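PDB 4RU1: monosaccharide ABC transporter substrate-binding protein, CUT2 family from Acidothermus cellulolyticus, which probably serves as the solute-binding component of a sugar ABC transporter, and holds myo-inositol in the cleft between its two lobes. Local coordinates for residues F123-T128 against T282-V287; L147-A152 against D201-L206; I210-I215 against T234-E239; A228-N233 against W247-Q252. All coordinates share one frame; numbering follows the deposited sequence.

Contacts 2, 3 and 4 lie in the second lobe of a two-lobed periplasmic binding protein, and contact 1 bridges the two lobes. Contact 1 closes the longest loop of chain; contact 2 comes first inside it, and contacts 3 and 4 follow, their segments alternating. Contacts 2 and 4 lie in one sheet, joined through the neighbouring strands 202-205 and 226-230, and both touch the inositol, with centres about 13 Å apart. Contact 3 packs the helices that follow those two strands, its centre about 10 Å from that of contact 4. The centre of contact 1 is about 9 Å from that of contact 4, where Thr282 bonds to the backbone of Gln251. The inositol site and the interlobe crossings are thus built side by side.

Contact 1 of 4, residues F123-T128 against T282-V287; sequences FGQDET and TGPFFV
Gly124 and Thr282 are tied by one direct backbone hydrogen bond, Thr282 N to Gly124 O at 3.1 Å. A water extends the backbone link: it accepts from Asp126 N at 2.8 Å and donates to Gly283 O at 2.7 Å. Thr282 OG1 bonds to Gln251 O while resting 3.2 Å from Gly124 C; the methyl CG2 lies farther from Gly124. Both segments are crossings between the two lobes: 123-128 leaves the sheet of one lobe for helix 127-140 of the other, and 282-287 runs into strand 285-287, as in the hinge of type I periplasmic binding proteins. Gln125 is extended beyond CG (chi2 -163°), which carries its amide over Gly283 to Pro284, where Gln125 OE1 lies 3.1 Å from Pro284 CA. Glycine suits position 283, since a side chain there would collide with that oxygen, and a cis peptide bond leads into the proline. Gln125 NE2 donates to Glu127 OE1 at 2.9 Å, nearly straight at 171°; the same oxygen forms a salt bridge with Arg161, which binds the inositol. With an alanine here, Glu127 would lose this donor and would probably be freer to turn, and a gap would be likely to open beside Pro284.

Contact 2 of 4, residues L147-A152 against D201-L206; sequences LCVLQA and DLVITL. With INS (1,2,3,4,5,6-hexahydroxy-cyclohexane), chain M.
Leu147 and Val149 pair with the strand 202-205 through three backbone hydrogen bonds, from Leu147 N to Leu202 O, from Ile204 N to Leu147 O and from Val149 N to Ile204 O at 2.9 Å. The strands are parallel, 25° apart in direction, and diverge toward their C-terminal ends, where a water takes over. It donates to Val149 O at 2.7 Å and to Gln151 OE1, and accepts from Leu206 N.

The second polar group is the inositol. Gln151 NE2 gives to its O2 at 2.8 Å and, more weakly, to O3, while O2 itself donates to Leu206 O at 2.7 Å. One ligand hydroxyl therefore joins the residues that follow both strands. The glutamine gets there because its chain bends at chi2 (-87°), which sends the amide over Leu206, whose CB lies 3.5 Å from Gln151 OE1. An amide suits this place, since it can serve water and inositol at once. A leucine in its place would probably leave O2 and O3 without this donor and the water without one of its acceptors.

Val149 CG2 meets Val203 CG1 at 3.8 Å on one face of the sheet; on the other, Leu150 and Leu206 lie side by side, CG to CD1 at 3.8 Å. The beta-branched Val149, Val203, Ile204 and Thr205 suit the extended strand backbone.

Helix 208-220 covers the Val149 and Thr205 face, and helix 156-168 the face of Cys148, where Cys148 meets Cys162 without a disulfide. Strand 172-177 flanks 145-150, while strand 226-230 flanks 202-205.

Contact 3 of 4, residues I210-I215 against T234-E239; sequences IAQLAI and TQVPAE
Helix 208-220 and the segment 234-239 come nearest at Gln212 and Gln235, whose CA atoms are 8.1 Å apart, so that side chains must bridge the distance. The chain of Gln212 bends at chi2 (-52°) and brings the amide up to the acid group of Glu239, the two planar groups lying nearly in one plane, 11° apart. Gln212 NE2 donates to Glu239 OE1 at 2.8 Å with an N-H angle of 155°, and Glu239 OE1 receives it on its syn lone pair, the side of the other oxygen. Alongside, Gln212 OE1 comes to 2.5 Å from Glu239 OE2. Glutamine suits this place because its flat amide can lie nearly coplanar with the acid group and give it an N-H. Gln212 NE2 also makes a weak bond to Ala208 O one turn back in its own helix, which helps fix the rotation of the amide.

Around this pair, Gln235 lies over the Gln212 amide, the two amide groups stacked, and Gln235 CB is 3.6 Å from Gln212 OE1. From the helix of Gln212, one turn on, Ile215 puts CD1 3.6 Å from Glu239 CD and probably helps keep water from the acid group. Val236 CG2 lies 3.9 Å from Gln212 NE2.

Asn233 caps the start of the second helix through OD1. The arrangement is that of neighbouring helices on one face of the parallel part of a mixed sheet: helix 208-220 joins strands 202-205 and 226-230, and helix 236-241 joins 226-230 and 248-250, as in the Rossmann-like lobes of periplasmic binding proteins.

Contact 4 of 4, residues A228-N233 against W247-Q252; sequences ATFDFN and WAIDQQ. With INS (1,2,3,4,5,6-hexahydroxy-cyclohexane), chain M.
Asp231 OD1 is gripped by two waters that tie it to the strand 248-250: one donates to it at 2.9 Å and also to Ile249 O, while the other probably donates to it and accepts from Gln251 N. Asp231 OD2 takes a hydrogen bond from inositol O1 at 2.6 Å. Gln251 CG lies between the backbone N and the carbonyl carbon (chi1 68°), and the extended chain carries Gln251 OE1 to inositol O6, from which it accepts at 2.9 Å; NE2 is held by Glu256, which fixes the way the amide faces. Behind these acceptors lies a beta-alpha-beta unit, with strands 226-230 and 248-250 parallel, 17° apart, and helix 236-241 between them in the chain. Thr229 N gives to Trp247 O, Ile249 N to Thr229 O, and Asp231 N to Ile249 O at 2.8 Å. Ala228 CB sits over the six-membered ring of Trp247, a CH-pi contact 3.3 Å from its centroid; the small methyl of alanine suits so close an approach. Ile249 CD1 stands over the Phe230 ring, 3.8 Å from the ring centroid. Phe232 turns one face to Ala248 CB and meets Asp250 CB at its edge.

Contact 1 of 4, residues F123-T128 against T282-V287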
loop_
_atom_site.group_PDB
_atom_site.type_symbol
_atom_site.label_atom_id
_atom_site.label_comp_id
_atom_site.label_asym_id
_atom_site.label_seq_id
_atom_site.Cartn_x
_atom_site.Cartn_y
_atom_site.Cartn_z
ATOM N N PHE A 123 8.699 -7.125 -2.184
ATOM C CA PHE A 123 8.745 -5.742 -2.792
ATOM C C PHE A 123 7.728 -4.835 -2.124
ATOM O O PHE A 123 6.509 -5.126 -2.134
ATOM C CB PHE A 123 8.459 -5.820 -4.322
ATOM C CG PHE A 123 9.471 -6.663 -5.057
ATOM C CD1 PHE A 123 9.296 -8.008 -5.111
ATOM C CD2 PHE A 123 10.681 -6.117 -5.493
ATOM C CE1 PHE A 123 10.271 -8.817 -5.702
ATOM C CE2 PHE A 123 11.652 -6.913 -6.085
ATOM C CZ PHE A 123 11.420 -8.264 -6.177
ATOM N N GLY A 124 8.231 -3.756 -1.524
ATOM C CA GLY A 124 7.402 -2.701 -0.983
ATOM C C GLY A 124 8.165 -1.775 -0.157
ATOM O O GLY A 124 9.409 -1.787 -0.141
ATOM N N GLN A 125 7.453 -1.010 0.658
ATOM C CA GLN A 125 8.150 -0.083 1.544
ATOM C C GLN A 125 8.003 -0.515 2.980
ATOM O O GLN A 125 7.016 -1.202 3.373
ATOM C CB GLN A 125 7.715 1.360 1.261
ATOM C CG GLN A 125 6.840 2.080 2.231
ATOM C CD GLN A 125 6.157 3.300 1.676
ATOM O OE1 GLN A 125 6.693 3.946 0.783
ATOM N NE2 GLN A 125 4.994 3.608 2.191
ATOM N N ASP A 126 8.996 -0.146 3.784
ATOM C CA ASP A 126 9.015 -0.523 5.151
ATOM C C ASP A 126 8.113 0.484 5.828
ATOM O O ASP A 126 8.423 1.683 5.872
ATOM C CB ASP A 126 10.466 -0.437 5.701
ATOM C CG ASP A 126 10.546 -0.844 7.191
ATOM O OD1 ASP A 126 9.628 -0.550 7.982
ATOM O OD2 ASP A 126 11.565 -1.412 7.616
ATOM N N GLU A 127 6.972 0.001 6.261
ATOM C CA GLU A 127 5.910 0.873 6.671
ATOM C C GLU A 127 6.152 1.514 8.062
ATOM O O GLU A 127 5.706 2.630 8.329
ATOM C CB GLU A 127 4.555 0.170 6.622
ATOM C CG GLU A 127 4.099 -0.306 5.237
ATOM C CD GLU A 127 3.886 0.805 4.201
ATOM O OE1 GLU A 127 4.118 1.985 4.489
ATOM O OE2 GLU A 127 3.501 0.429 3.067
ATOM N N THR A 128 6.735 0.756 9.000
ATOM C CA THR A 128 7.248 1.330 10.254
ATOM C C THR A 128 8.217 2.488 9.978
ATOM O O THR A 128 8.064 3.561 10.534
ATOM C CB THR A 128 7.867 0.265 11.147
ATOM O OG1 THR A 128 6.851 -0.731 11.423
ATOM C CG2 THR A 128 8.274 0.879 12.418
ATOM N N THR A 282 10.714 -0.043 -2.393
ATOM C CA THR A 282 10.089 0.750 -3.461
ATOM C C THR A 282 9.731 2.134 -2.935
ATOM O O THR A 282 9.087 2.943 -3.631
ATOM C CB THR A 282 8.835 -0.003 -4.021
ATOM O OG1 THR A 282 7.942 -0.152 -2.895
ATOM C CG2 THR A 282 9.195 -1.357 -4.539
ATOM N N GLY A 283 10.066 2.371 -1.649
ATOM C CA GLY A 283 9.767 3.696 -0.957
ATOM C C GLY A 283 10.321 3.543 0.424
ATOM O O GLY A 283 10.963 2.523 0.693
ATOM N N PRO A 284 10.114 4.489 1.313
ATOM C CA PRO A 284 9.274 5.662 1.102
ATOM C C PRO A 284 10.038 6.777 0.404
ATOM O O PRO A 284 11.245 6.878 0.568
ATOM C CB PRO A 284 8.924 6.110 2.509
ATOM C CG PRO A 284 10.092 5.688 3.325
ATOM C CD PRO A 284 10.572 4.397 2.691
ATOM N N PHE A 285 9.272 7.646 -0.263
ATOM C CA PHE A 285 9.787 8.898 -0.783
ATOM C C PHE A 285 8.719 9.975 -0.636
ATOM O O PHE A 285 7.588 9.780 -1.107
ATOM C CB PHE A 285 10.219 8.771 -2.241
ATOM C CG PHE A 285 10.824 10.058 -2.810
ATOM C CD1 PHE A 285 12.054 10.494 -2.388
ATOM C CD2 PHE A 285 10.141 10.780 -3.798
ATOM C CE1 PHE A 285 12.597 11.676 -2.927
ATOM C CE2 PHE A 285 10.676 11.912 -4.363
ATOM C CZ PHE A 285 11.882 12.388 -3.895
ATOM N N PHE A 286 9.073 11.102 -0.012
ATOM C CA PHE A 286 8.158 12.240 0.190
ATOM C C PHE A 286 8.101 13.157 -0.981
ATOM O O PHE A 286 9.140 13.705 -1.435
ATOM C CB PHE A 286 8.475 13.033 1.457
ATOM C CG PHE A 286 8.190 12.304 2.761
ATOM C CD1 PHE A 286 8.980 11.277 3.225
ATOM C CD2 PHE A 286 7.082 12.687 3.532
ATOM C CE1 PHE A 286 8.694 10.593 4.427
ATOM C CE2 PHE A 286 6.849 12.113 4.730
ATOM C CZ PHE A 286 7.631 11.029 5.154
ATOM N N VAL A 287 6.916 13.357 -1.486
ATOM C CA VAL A 287 6.728 14.258 -2.586
ATOM C C VAL A 287 5.980 15.461 -2.028
ATOM O O VAL A 287 4.989 15.333 -1.327
ATOM C CB VAL A 287 5.908 13.600 -3.699
ATOM C CG1 VAL A 287 5.652 14.547 -4.851
ATOM C CG2 VAL A 287 6.649 12.372 -4.244
HETATM O O HOH W 1 11.395 0.902 2.823
#

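Contact 2 of 4, residues L147-A152 against D201-L206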
loop_
_atom_site.group_PDB
_atom_site.type_symbol
_atom_site.label_atom_id
_atom_site.label_comp_id
_atom_site.label_asym_id
_atom_site.label_seq_id
_atom_site.Cartn_x
_atom_site.Cartn_y
_atom_site.Cartn_z
ATOM N N LEU A 147 -3.966 13.226 13.768
ATOM C CA LEU A 147 -4.973 12.174 13.623
ATOM C C LEU A 147 -4.561 11.289 12.501
ATOM O O LEU A 147 -4.459 11.740 11.324
ATOM C CB LEU A 147 -6.292 12.845 13.278
ATOM C CG LEU A 147 -7.436 11.897 13.090
ATOM C CD1 LEU A 147 -7.780 11.202 14.384
ATOM C CD2 LEU A 147 -8.676 12.627 12.565
ATOM N N CYS A 148 -4.320 10.020 12.813
ATOM C CA CYS A 148 -3.991 9.030 11.773
ATOM C C CYS A 148 -5.261 8.260 11.452
ATOM O O CYS A 148 -5.902 7.738 12.368
ATOM C CB CYS A 148 -2.982 8.051 12.293
ATOM S SG CYS A 148 -1.328 8.736 12.293
ATOM N N VAL A 149 -5.651 8.225 10.178
ATOM C CA VAL A 149 -6.938 7.644 9.738
ATOM C C VAL A 149 -6.643 6.350 9.054
ATOM O O VAL A 149 -5.850 6.332 8.131
ATOM C CB VAL A 149 -7.735 8.600 8.863
ATOM C CG1 VAL A 149 -9.054 7.939 8.405
ATOM C CG2 VAL A 149 -8.005 9.893 9.633
ATOM N N LEU A 150 -7.228 5.269 9.551
ATOM C CA LEU A 150 -7.005 3.916 9.010
ATOM C C LEU A 150 -8.288 3.406 8.399
ATOM O O LEU A 150 -9.307 3.380 9.092
ATOM C CB LEU A 150 -6.575 2.911 10.110
ATOM C CG LEU A 150 -5.299 3.292 10.814
ATOM C CD1 LEU A 150 -5.603 3.952 12.147
ATOM C CD2 LEU A 150 -4.464 2.025 11.079
ATOM N N GLN A 151 -8.237 2.955 7.149
ATOM C CA GLN A 151 -9.440 2.554 6.461
ATOM C C GLN A 151 -9.825 1.113 6.611
ATOM O O GLN A 151 -10.803 0.684 5.976
ATOM C CB GLN A 151 -9.382 2.971 5.008
ATOM C CG GLN A 151 -8.395 2.185 4.147
ATOM C CD GLN A 151 -6.952 2.717 4.118
ATOM O OE1 GLN A 151 -6.483 3.430 4.992
ATOM N NE2 GLN A 151 -6.217 2.325 3.099
ATOM N N ALA A 152 -9.044 0.342 7.349
ATOM C CA ALA A 152 -9.360 -1.060 7.632
ATOM C C ALA A 152 -8.698 -1.358 8.951
ATOM O O ALA A 152 -7.711 -0.701 9.334
ATOM C CB ALA A 152 -8.828 -1.979 6.561
ATOM N N ASP A 201 -4.513 19.271 14.376
ATOM C CA ASP A 201 -3.958 20.159 13.403
ATOM C C ASP A 201 -3.360 19.480 12.175
ATOM O O ASP A 201 -2.981 20.145 11.237
ATOM C CB ASP A 201 -2.947 21.163 14.030
ATOM C CG ASP A 201 -1.752 20.537 14.634
ATOM O OD1 ASP A 201 -1.626 19.314 14.727
ATOM O OD2 ASP A 201 -0.861 21.337 15.032
ATOM N N LEU A 202 -3.189 18.150 12.207
ATOM C CA LEU A 202 -2.749 17.410 10.988
ATOM C C LEU A 202 -3.561 16.082 10.972
ATOM O O LEU A 202 -3.618 15.372 12.014
ATOM C CB LEU A 202 -1.249 17.112 11.024
ATOM C CG LEU A 202 -0.700 16.347 9.842
ATOM C CD1 LEU A 202 -0.833 17.159 8.540
ATOM C CD2 LEU A 202 0.749 15.928 10.099
ATOM N N VAL A 203 -4.102 15.768 9.798
ATOM C CA VAL A 203 -4.728 14.457 9.534
ATOM C C VAL A 203 -3.763 13.777 8.551
ATOM O O VAL A 203 -3.423 14.338 7.486
ATOM C CB VAL A 203 -6.112 14.628 8.825
ATOM C CG1 VAL A 203 -6.758 13.311 8.446
ATOM C CG2 VAL A 203 -7.054 15.497 9.689
ATOM N N ILE A 204 -3.298 12.582 8.919
ATOM C CA ILE A 204 -2.555 11.703 7.972
ATOM C C ILE A 204 -3.425 10.551 7.545
ATOM O O ILE A 204 -3.898 9.765 8.397
ATOM C CB ILE A 204 -1.263 11.149 8.588
ATOM C CG1 ILE A 204 -0.350 12.283 8.969
ATOM C CG2 ILE A 204 -0.554 10.219 7.580
ATOM C CD1 ILE A 204 0.948 11.823 9.617
ATOM N N THR A 205 -3.749 10.539 6.232
ATOM C CA THR A 205 -4.521 9.491 5.628
ATOM C C THR A 205 -3.591 8.431 5.043
ATOM O O THR A 205 -2.441 8.743 4.673
ATOM C CB THR A 205 -5.504 10.018 4.573
ATOM O OG1 THR A 205 -4.782 10.705 3.550
ATOM C CG2 THR A 205 -6.531 10.865 5.245
ATOM N N LEU A 206 -4.053 7.161 5.018
ATOM C CA LEU A 206 -3.244 6.002 4.615
ATOM C C LEU A 206 -3.501 5.522 3.163
ATOM O O LEU A 206 -2.999 4.452 2.719
ATOM C CB LEU A 206 -3.328 4.864 5.571
ATOM C CG LEU A 206 -3.035 5.208 7.002
ATOM C CD1 LEU A 206 -2.999 3.957 7.877
ATOM C CD2 LEU A 206 -1.866 6.076 7.281
HETATM C C1 INS M . -2.018 1.439 0.390
HETATM C C2 INS M . -3.486 1.796 0.563
HETATM C C3 INS M . -4.344 0.603 0.140
HETATM C C4 INS M . -3.934 -0.694 0.802
HETATM C C5 INS M . -2.498 -1.023 0.545
HETATM C C6 INS M . -1.563 0.088 0.939
HETATM O O1 INS M . -1.139 2.487 0.828
HETATM O O2 INS M . -3.679 1.972 1.977
HETATM O O3 INS M . -5.692 0.940 0.520
HETATM O O4 INS M . -4.778 -1.786 0.359
HETATM O O5 INS M . -2.060 -2.191 1.274
HETATM O O6 INS M . -0.189 -0.214 0.557
HETATM O O HOH W 2 -6.664 6.153 5.595
#

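Contact 3 of 4, residues I210-I215 against T234-E239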
loop_
_atom_site.group_PDB
_atom_site.type_symbol
_atom_site.label_atom_id
_atom_site.label_comp_id
_atom_site.label_asym_id
_atom_site.label_seq_id
_atom_site.Cartn_x
_atom_site.Cartn_y
_atom_site.Cartn_z
ATOM N N ILE A 210 -8.750 8.187 0.491
ATOM C CA ILE A 210 -9.159 8.678 1.854
ATOM C C ILE A 210 -8.691 10.125 2.029
ATOM O O ILE A 210 -9.385 10.981 2.641
ATOM C CB ILE A 210 -8.557 7.800 2.954
ATOM C CG1 ILE A 210 -8.901 6.316 2.775
ATOM C CG2 ILE A 210 -9.077 8.265 4.313
ATOM C CD1 ILE A 210 -10.357 6.051 2.542
ATOM N N ALA A 211 -7.488 10.473 1.511
ATOM C CA ALA A 211 -7.075 11.847 1.425
ATOM C C ALA A 211 -8.124 12.763 0.852
ATOM O O ALA A 211 -8.356 13.848 1.428
ATOM C CB ALA A 211 -5.825 12.044 0.629
ATOM N N GLN A 212 -8.781 12.353 -0.231
ATOM C CA GLN A 212 -9.795 13.209 -0.847
ATOM C C GLN A 212 -10.910 13.516 0.084
ATOM O O GLN A 212 -11.361 14.645 0.188
ATOM C CB GLN A 212 -10.343 12.596 -2.141
ATOM C CG GLN A 212 -9.342 12.156 -3.145
ATOM C CD GLN A 212 -8.379 13.251 -3.455
ATOM O OE1 GLN A 212 -8.833 14.353 -3.774
ATOM N NE2 GLN A 212 -7.029 12.984 -3.377
ATOM N N LEU A 213 -11.360 12.501 0.825
ATOM C CA LEU A 213 -12.450 12.608 1.756
ATOM C C LEU A 213 -12.064 13.494 2.949
ATOM O O LEU A 213 -12.864 14.213 3.485
ATOM C CB LEU A 213 -12.812 11.185 2.244
ATOM C CG LEU A 213 -13.331 10.319 1.106
ATOM C CD1 LEU A 213 -13.395 8.824 1.487
ATOM C CD2 LEU A 213 -14.717 10.783 0.567
ATOM N N ALA A 214 -10.802 13.409 3.366
ATOM C CA ALA A 214 -10.324 14.185 4.460
ATOM C C ALA A 214 -10.270 15.689 4.112
ATOM O O ALA A 214 -10.602 16.545 4.947
ATOM C CB ALA A 214 -8.984 13.706 4.935
ATOM N N ILE A 215 -9.871 15.989 2.880
ATOM C CA ILE A 215 -9.769 17.390 2.449
ATOM C C ILE A 215 -11.205 17.974 2.524
ATOM O O ILE A 215 -11.400 19.093 2.988
ATOM C CB ILE A 215 -9.244 17.496 1.015
ATOM C CG1 ILE A 215 -7.768 17.082 0.960
ATOM C CG2 ILE A 215 -9.426 18.923 0.424
ATOM C CD1 ILE A 215 -7.312 16.758 -0.437
ATOM N N THR A 234 -4.987 10.426 -9.120
ATOM C CA THR A 234 -4.946 11.374 -10.190
ATOM C C THR A 234 -5.061 12.799 -9.644
ATOM O O THR A 234 -4.602 13.763 -10.289
ATOM C CB THR A 234 -6.050 11.134 -11.253
ATOM O OG1 THR A 234 -7.352 11.159 -10.663
ATOM C CG2 THR A 234 -5.877 9.796 -11.895
ATOM N N GLN A 235 -5.669 12.927 -8.438
ATOM C CA GLN A 235 -5.942 14.232 -7.850
ATOM C C GLN A 235 -4.832 14.822 -6.966
ATOM O O GLN A 235 -4.792 16.013 -6.701
ATOM C CB GLN A 235 -7.238 14.145 -7.035
ATOM C CG GLN A 235 -8.468 13.857 -7.894
ATOM C CD GLN A 235 -9.643 13.446 -7.051
ATOM O OE1 GLN A 235 -10.589 14.204 -6.853
ATOM N NE2 GLN A 235 -9.575 12.248 -6.525
ATOM N N VAL A 236 -3.954 13.949 -6.461
ATOM C CA VAL A 236 -2.956 14.347 -5.489
ATOM C C VAL A 236 -1.953 15.401 -5.978
ATOM O O VAL A 236 -1.661 16.326 -5.279
ATOM C CB VAL A 236 -2.274 13.079 -4.942
ATOM C CG1 VAL A 236 -1.045 13.440 -4.135
ATOM C CG2 VAL A 236 -3.253 12.340 -4.023
ATOM N N PRO A 237 -1.396 15.271 -7.172
ATOM C CA PRO A 237 -0.456 16.281 -7.624
ATOM C C PRO A 237 -0.964 17.734 -7.520
ATOM O O PRO A 237 -0.274 18.562 -6.954
ATOM C CB PRO A 237 -0.165 15.860 -9.065
ATOM C CG PRO A 237 -0.272 14.394 -8.989
ATOM C CD PRO A 237 -1.499 14.159 -8.134
ATOM N N ALA A 238 -2.144 17.994 -8.070
ATOM C CA ALA A 238 -2.803 19.321 -7.939
ATOM C C ALA A 238 -2.955 19.768 -6.520
ATOM O O ALA A 238 -2.733 20.958 -6.176
ATOM C CB ALA A 238 -4.154 19.291 -8.596
ATOM N N GLU A 239 -3.361 18.808 -5.686
ATOM C CA GLU A 239 -3.544 19.044 -4.264
ATOM C C GLU A 239 -2.271 19.454 -3.556
ATOM O O GLU A 239 -2.289 20.311 -2.672
ATOM C CB GLU A 239 -4.243 17.829 -3.594
ATOM C CG GLU A 239 -5.673 17.787 -4.044
ATOM C CD GLU A 239 -6.343 16.461 -3.873
ATOM O OE1 GLU A 239 -5.707 15.413 -3.585
ATOM O OE2 GLU A 239 -7.545 16.437 -4.109
#

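Contact 4 of 4, residues A228-N233 against W247-Q252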
loop_
_atom_site.group_PDB
_atom_site.type_symbol
_atom_site.label_atom_id
_atom_site.label_comp_id
_atom_site.label_asym_id
_atom_site.label_seq_id
_atom_site.Cartn_x
_atom_site.Cartn_y
_atom_site.Cartn_z
ATOM N N ALA A 228 -2.142 15.345 5.050
ATOM C CA ALA A 228 -1.005 14.678 4.385
ATOM C C ALA A 228 -1.396 13.257 4.133
ATOM O O ALA A 228 -2.320 12.738 4.801
ATOM C CB ALA A 228 0.218 14.765 5.223
ATOM N N THR A 229 -0.788 12.598 3.138
ATOM C CA THR A 229 -1.252 11.245 2.796
ATOM C C THR A 229 -0.122 10.331 2.407
ATOM O O THR A 229 0.984 10.761 1.962
ATOM C CB THR A 229 -2.257 11.300 1.635
ATOM O OG1 THR A 229 -2.978 10.055 1.570
ATOM C CG2 THR A 229 -1.628 11.645 0.312
ATOM N N PHE A 230 -0.426 9.050 2.518
ATOM C CA PHE A 230 0.302 8.049 1.782
ATOM C C PHE A 230 -0.319 7.940 0.397
ATOM O O PHE A 230 -1.595 7.922 0.279
ATOM C CB PHE A 230 0.247 6.709 2.531
ATOM C CG PHE A 230 1.066 6.649 3.760
ATOM C CD1 PHE A 230 0.725 7.320 4.925
ATOM C CD2 PHE A 230 2.201 5.897 3.771
ATOM C CE1 PHE A 230 1.524 7.245 6.024
ATOM C CE2 PHE A 230 3.020 5.840 4.854
ATOM C CZ PHE A 230 2.691 6.477 6.012
ATOM N N ASP A 231 0.517 7.797 -0.649
ATOM C CA ASP A 231 0.139 7.433 -2.042
ATOM C C ASP A 231 -0.345 8.589 -2.874
ATOM O O ASP A 231 -0.785 9.635 -2.404
ATOM C CB ASP A 231 -0.980 6.343 -2.065
ATOM C CG ASP A 231 -0.628 5.086 -1.311
ATOM O OD1 ASP A 231 0.565 4.706 -1.232
ATOM O OD2 ASP A 231 -1.558 4.419 -0.801
ATOM N N PHE A 232 -0.351 8.323 -4.173
ATOM C CA PHE A 232 -0.918 9.213 -5.155
ATOM C C PHE A 232 -2.198 8.640 -5.722
ATOM O O PHE A 232 -2.334 7.439 -5.790
ATOM C CB PHE A 232 0.080 9.390 -6.333
ATOM C CG PHE A 232 1.227 10.301 -6.029
ATOM C CD1 PHE A 232 2.315 9.882 -5.300
ATOM C CD2 PHE A 232 1.143 11.623 -6.378
ATOM C CE1 PHE A 232 3.367 10.757 -5.025
ATOM C CE2 PHE A 232 2.167 12.532 -6.062
ATOM C CZ PHE A 232 3.274 12.084 -5.395
ATOM N N ASN A 233 -3.096 9.512 -6.159
ATOM C CA ASN A 233 -4.055 9.210 -7.230
ATOM C C ASN A 233 -4.034 10.392 -8.206
ATOM O O ASN A 233 -3.155 11.272 -8.089
ATOM C CB ASN A 233 -5.462 8.946 -6.656
ATOM C CG ASN A 233 -6.129 10.187 -6.115
ATOM O OD1 ASN A 233 -5.575 11.283 -6.117
ATOM N ND2 ASN A 233 -7.320 9.998 -5.582
ATOM N N TRP A 247 2.012 16.880 1.770
ATOM C CA TRP A 247 2.938 15.995 1.122
ATOM C C TRP A 247 2.234 14.676 0.929
ATOM O O TRP A 247 1.177 14.455 1.519
ATOM C CB TRP A 247 4.235 15.835 1.920
ATOM C CG TRP A 247 4.066 15.722 3.395
ATOM C CD1 TRP A 247 4.314 16.709 4.304
ATOM C CD2 TRP A 247 3.709 14.549 4.175
ATOM N NE1 TRP A 247 4.132 16.254 5.572
ATOM C CE2 TRP A 247 3.716 14.938 5.540
ATOM C CE3 TRP A 247 3.295 13.242 3.850
ATOM C CZ2 TRP A 247 3.379 14.036 6.591
ATOM C CZ3 TRP A 247 2.943 12.355 4.930
ATOM C CH2 TRP A 247 3.015 12.770 6.263
ATOM N N ALA A 248 2.822 13.823 0.086
ATOM C CA ALA A 248 2.335 12.432 -0.159
ATOM C C ALA A 248 3.557 11.573 -0.127
ATOM O O ALA A 248 4.599 11.946 -0.663
ATOM C CB ALA A 248 1.637 12.305 -1.480
ATOM N N ILE A 249 3.448 10.419 0.482
ATOM C CA ILE A 249 4.506 9.431 0.533
ATOM C C ILE A 249 4.293 8.416 -0.579
ATOM O O ILE A 249 3.275 7.703 -0.597
ATOM C CB ILE A 249 4.566 8.713 1.884
ATOM C CG1 ILE A 249 4.814 9.739 3.030
ATOM C CG2 ILE A 249 5.576 7.624 1.856
ATOM C CD1 ILE A 249 4.644 9.172 4.428
ATOM N N ASP A 250 5.243 8.316 -1.489
ATOM C CA ASP A 250 5.158 7.400 -2.608
ATOM C C ASP A 250 5.853 6.076 -2.255
ATOM O O ASP A 250 7.003 6.092 -1.797
ATOM C CB ASP A 250 5.876 8.065 -3.775
ATOM C CG ASP A 250 5.703 7.370 -5.092
ATOM O OD1 ASP A 250 4.926 6.369 -5.286
ATOM O OD2 ASP A 250 6.400 7.863 -6.004
ATOM N N GLN A 251 5.096 5.003 -2.443
ATOM C CA GLN A 251 5.575 3.624 -2.322
ATOM C C GLN A 251 5.772 2.917 -3.644
ATOM O O GLN A 251 6.147 1.728 -3.678
ATOM C CB GLN A 251 4.682 2.744 -1.425
ATOM C CG GLN A 251 3.315 2.460 -2.022
ATOM C CD GLN A 251 2.462 1.500 -1.185
ATOM O OE1 GLN A 251 1.331 1.843 -0.732
ATOM N NE2 GLN A 251 2.955 0.294 -1.037
ATOM N N GLN A 252 5.460 3.614 -4.740
ATOM C CA GLN A 252 5.595 3.106 -6.120
ATOM C C GLN A 252 4.890 1.777 -6.307
ATOM O O GLN A 252 5.508 0.736 -6.616
ATOM C CB GLN A 252 7.035 3.059 -6.579
ATOM C CG GLN A 252 7.722 4.402 -6.577
ATOM C CD GLN A 252 9.126 4.256 -7.083
ATOM O OE1 GLN A 252 10.021 3.756 -6.320
ATOM N NE2 GLN A 252 9.316 4.514 -8.349
HETATM C C1 INS M . -2.018 1.439 0.390
HETATM C C2 INS M . -3.486 1.796 0.563
HETATM C C3 INS M . -4.344 0.603 0.140
HETATM C C4 INS M . -3.934 -0.694 0.802
HETATM C C5 INS M . -2.498 -1.023 0.545
HETATM C C6 INS M . -1.563 0.088 0.939
HETATM O O1 INS M . -1.139 2.487 0.828
HETATM O O2 INS M . -3.679 1.972 1.977
HETATM O O3 INS M . -5.692 0.940 0.520
HETATM O O4 INS M . -4.778 -1.786 0.359
HETATM O O5 INS M . -2.060 -2.191 1.274
HETATM O O6 INS M . -0.189 -0.214 0.557
HETATM O O HOH W 3 2.900 5.100 0.417
HETATM O O HOH W 4 2.293 5.307 -3.484
#